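TRNA (adenine-N(1)-)-methyltransferase (Thermus thermophilus, PDB 2PWY) catalyses the S-adenosyl-L-methionine-dependent methylation of N1 of adenine 58 in tRNA, a modification the organism needs for growth at extreme temperatures. Local coordinates at residues A[81-91]-A[244-252]. Sequence-based numbering, arbitrary orientation.
Sequences YPKDASAMVTL and GHTAFLVAL
Y81, the N-cap residue of helix 82-91, lays one ring face over the methyl of T246, a CH-pi contact with CG2 3.6 Å from the ring centroid. K83 runs extended until its last bend (chi4 67°), which brings NZ to T246 OG1 at 2.8 Å. The same ammonium bridges to OD1 of D84, on the syn side of the carboxylate and 21° out of its plane, and also bonds V224 O. T246 OG1, accepting from K83 NZ, donates to D84 OD2; the modelled 2.4 Å is very short and its exact length doubtful. Two waters extend this polar cluster: one joins K83 NZ to T246 N and A247 O, the other donates to D84 OD1 (2.8 Å) and to A247 O (2.7 Å). Further along, contact turns apolar around L249: A87 CB meets its CD1, M88 CG packs on CD2, and L91 CD1 closes on CD1 at 3.7 Å. Helix and strand axes run nearly parallel (11°), 10.0 Å apart, as a helix lies on the central sheet of a class I methyltransferase. Strand 248-254 runs antiparallel between 192-198 and 216-232; helix 201-211 packs against F248 and V250, and M88 touches cofactor-binding L110 on helix 109-118.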
loop_
_atom_site.group_PDB
_atom_site.type_symbol
_atom_site.label_atom_id
_atom_site.label_comp_id
_atom_site.label_asym_id
_atom_site.label_seq_id
_atom_site.Cartn_x
_atom_site.Cartn_y
_atom_site.Cartn_z
ATOM N N TYR A 81 7.767 7.752 14.537
ATOM C CA TYR A 81 7.723 6.294 14.466
ATOM C C TYR A 81 9.030 5.742 13.902
ATOM O O TYR A 81 9.652 6.369 13.051
ATOM C CB TYR A 81 6.514 5.811 13.656
ATOM C CG TYR A 81 5.220 5.931 14.441
ATOM C CD1 TYR A 81 4.614 4.812 15.013
ATOM C CD2 TYR A 81 4.617 7.176 14.623
ATOM C CE1 TYR A 81 3.424 4.935 15.749
ATOM C CE2 TYR A 81 3.447 7.311 15.345
ATOM C CZ TYR A 81 2.849 6.192 15.899
ATOM O OH TYR A 81 1.677 6.356 16.612
ATOM N N PRO A 82 9.458 4.564 14.385
ATOM C CA PRO A 82 10.688 3.933 13.896
ATOM C C PRO A 82 10.822 3.816 12.372
ATOM O O PRO A 82 11.883 4.099 11.849
ATOM C CB PRO A 82 10.655 2.556 14.581
ATOM C CG PRO A 82 9.983 2.838 15.860
ATOM C CD PRO A 82 8.841 3.746 15.448
ATOM N N LYS A 83 9.766 3.445 11.651
ATOM C CA LYS A 83 9.881 3.322 10.193
ATOM C C LYS A 83 10.268 4.665 9.556
ATOM O O LYS A 83 11.002 4.731 8.557
ATOM C CB LYS A 83 8.575 2.796 9.591
ATOM C CG LYS A 83 7.394 3.756 9.675
ATOM C CD LYS A 83 6.143 3.153 9.043
ATOM C CE LYS A 83 4.973 4.144 9.169
ATOM N NZ LYS A 83 5.151 5.386 8.353
ATOM N N ASP A 84 9.746 5.738 10.139
ATOM C CA ASP A 84 9.971 7.080 9.613
ATOM C C ASP A 84 11.333 7.622 10.015
ATOM O O ASP A 84 12.007 8.254 9.203
ATOM C CB ASP A 84 8.854 8.011 10.090
ATOM C CG ASP A 84 7.470 7.508 9.681
ATOM O OD1 ASP A 84 7.306 7.191 8.493
ATOM O OD2 ASP A 84 6.582 7.409 10.549
ATOM N N ALA A 85 11.738 7.380 11.258
ATOM C CA ALA A 85 13.045 7.850 11.746
ATOM C C ALA A 85 14.168 7.159 10.961
ATOM O O ALA A 85 15.131 7.800 10.538
ATOM C CB ALA A 85 13.182 7.610 13.236
ATOM N N SER A 86 14.005 5.859 10.741
ATOM C CA SER A 86 14.901 5.070 9.900
ATOM C C SER A 86 15.045 5.675 8.494
ATOM O O SER A 86 16.170 5.874 7.996
ATOM C CB SER A 86 14.353 3.635 9.813
ATOM O OG SER A 86 15.169 2.815 9.000
ATOM N N ALA A 87 13.914 5.975 7.853
ATOM C CA ALA A 87 13.921 6.584 6.520
ATOM C C ALA A 87 14.541 7.975 6.538
ATOM O O ALA A 87 15.291 8.334 5.622
ATOM C CB ALA A 87 12.516 6.619 5.933
ATOM N N MET A 88 14.242 8.753 7.577
ATOM C CA MET A 88 14.787 10.117 7.654
ATOM C C MET A 88 16.309 10.134 7.692
ATOM O O MET A 88 16.935 10.971 7.048
ATOM C CB MET A 88 14.214 10.878 8.845
ATOM C CG MET A 88 12.767 11.226 8.652
ATOM S SD MET A 88 12.072 12.051 10.084
ATOM C CE MET A 88 12.768 13.694 9.863
ATOM N N VAL A 89 16.906 9.196 8.423
ATOM C CA VAL A 89 18.363 9.117 8.482
ATOM C C VAL A 89 18.964 8.837 7.102
ATOM O O VAL A 89 19.991 9.420 6.735
ATOM C CB VAL A 89 18.810 8.085 9.521
ATOM C CG1 VAL A 89 20.312 7.811 9.402
ATOM C CG2 VAL A 89 18.451 8.604 10.925
ATOM N N THR A 90 18.313 7.967 6.333
ATOM C CA THR A 90 18.771 7.653 4.982
ATOM C C THR A 90 18.544 8.830 4.030
ATOM O O THR A 90 19.408 9.160 3.218
ATOM C CB THR A 90 18.087 6.383 4.435
ATOM O OG1 THR A 90 18.442 5.278 5.283
ATOM C CG2 THR A 90 18.585 6.079 3.004
ATOM N N LEU A 91 17.377 9.462 4.121
ATOM C CA LEU A 91 17.090 10.618 3.267
ATOM C C LEU A 91 18.013 11.805 3.561
ATOM O O LEU A 91 18.364 12.564 2.658
ATOM C CB LEU A 91 15.634 11.029 3.396
ATOM C CG LEU A 91 14.625 9.993 2.878
ATOM C CD1 LEU A 91 13.220 10.427 3.278
ATOM C CD2 LEU A 91 14.742 9.849 1.365
ATOM N N GLY A 244 -1.775 2.491 9.389
ATOM C CA GLY A 244 -2.013 2.920 8.003
ATOM C C GLY A 244 -1.215 4.145 7.594
ATOM O O GLY A 244 -0.826 4.306 6.426
ATOM N N HIS A 245 -0.965 5.015 8.563
ATOM C CA HIS A 245 -0.295 6.277 8.283
ATOM C C HIS A 245 0.272 6.811 9.577
ATOM O O HIS A 245 -0.321 6.623 10.641
ATOM C CB HIS A 245 -1.295 7.283 7.705
ATOM C CG HIS A 245 -0.707 8.631 7.436
ATOM N ND1 HIS A 245 0.171 8.868 6.401
ATOM C CD2 HIS A 245 -0.873 9.816 8.069
ATOM C CE1 HIS A 245 0.522 10.142 6.409
ATOM N NE2 HIS A 245 -0.098 10.738 7.410
ATOM N N THR A 246 1.431 7.449 9.479
ATOM C CA THR A 246 1.970 8.221 10.592
ATOM C C THR A 246 2.170 9.658 10.116
ATOM O O THR A 246 1.511 10.589 10.612
ATOM C CB THR A 246 3.283 7.604 11.127
ATOM O OG1 THR A 246 4.207 7.408 10.041
ATOM C CG2 THR A 246 2.990 6.254 11.783
ATOM N N ALA A 247 3.072 9.830 9.143
ATOM C CA ALA A 247 3.347 11.128 8.554
ATOM C C ALA A 247 3.969 11.010 7.168
ATOM O O ALA A 247 4.474 9.952 6.791
ATOM C CB ALA A 247 4.274 11.952 9.470
ATOM N N PHE A 248 3.912 12.113 6.428
ATOM C CA PHE A 248 4.662 12.278 5.205
ATOM C C PHE A 248 6.058 12.772 5.524
ATOM O O PHE A 248 6.244 13.496 6.499
ATOM C CB PHE A 248 3.961 13.308 4.321
ATOM C CG PHE A 248 2.568 12.916 3.962
ATOM C CD1 PHE A 248 2.345 12.099 2.865
ATOM C CD2 PHE A 248 1.486 13.326 4.738
ATOM C CE1 PHE A 248 1.050 11.691 2.529
ATOM C CE2 PHE A 248 0.179 12.941 4.397
ATOM C CZ PHE A 248 -0.030 12.118 3.306
ATOM N N LEU A 249 7.019 12.387 4.687
ATOM C CA LEU A 249 8.374 12.933 4.761
ATOM C C LEU A 249 8.600 13.842 3.565
ATOM O O LEU A 249 8.321 13.464 2.417
ATOM C CB LEU A 249 9.424 11.810 4.770
ATOM C CG LEU A 249 9.313 10.732 5.855
ATOM C CD1 LEU A 249 10.501 9.791 5.779
ATOM C CD2 LEU A 249 9.233 11.367 7.216
ATOM N N VAL A 250 9.100 15.041 3.833
ATOM C CA VAL A 250 9.360 16.041 2.801
ATOM C C VAL A 250 10.861 16.363 2.811
ATOM O O VAL A 250 11.388 16.823 3.835
ATOM C CB VAL A 250 8.554 17.342 3.052
ATOM C CG1 VAL A 250 8.865 18.361 1.966
ATOM C CG2 VAL A 250 7.035 17.057 3.114
ATOM N N ALA A 251 11.535 16.106 1.686
ATOM C CA ALA A 251 12.975 16.342 1.566
ATOM C C ALA A 251 13.218 17.541 0.657
ATOM O O ALA A 251 12.700 17.605 -0.463
ATOM C CB ALA A 251 13.703 15.107 1.004
ATOM N N LEU A 252 14.010 18.485 1.149
ATOM C CA LEU A 252 14.422 19.655 0.376
ATOM C C LEU A 252 15.929 19.628 0.237
ATOM O O LEU A 252 16.619 19.249 1.188
ATOM C CB LEU A 252 14.024 20.946 1.119
ATOM C CG LEU A 252 12.568 21.078 1.593
ATOM C CD1 LEU A 252 12.419 22.348 2.443
ATOM C CD2 LEU A 252 11.643 21.120 0.416
HETATM O O HOH W 1 3.120 7.238 7.120
HETATM O O HOH W 2 6.427 8.289 6.063
#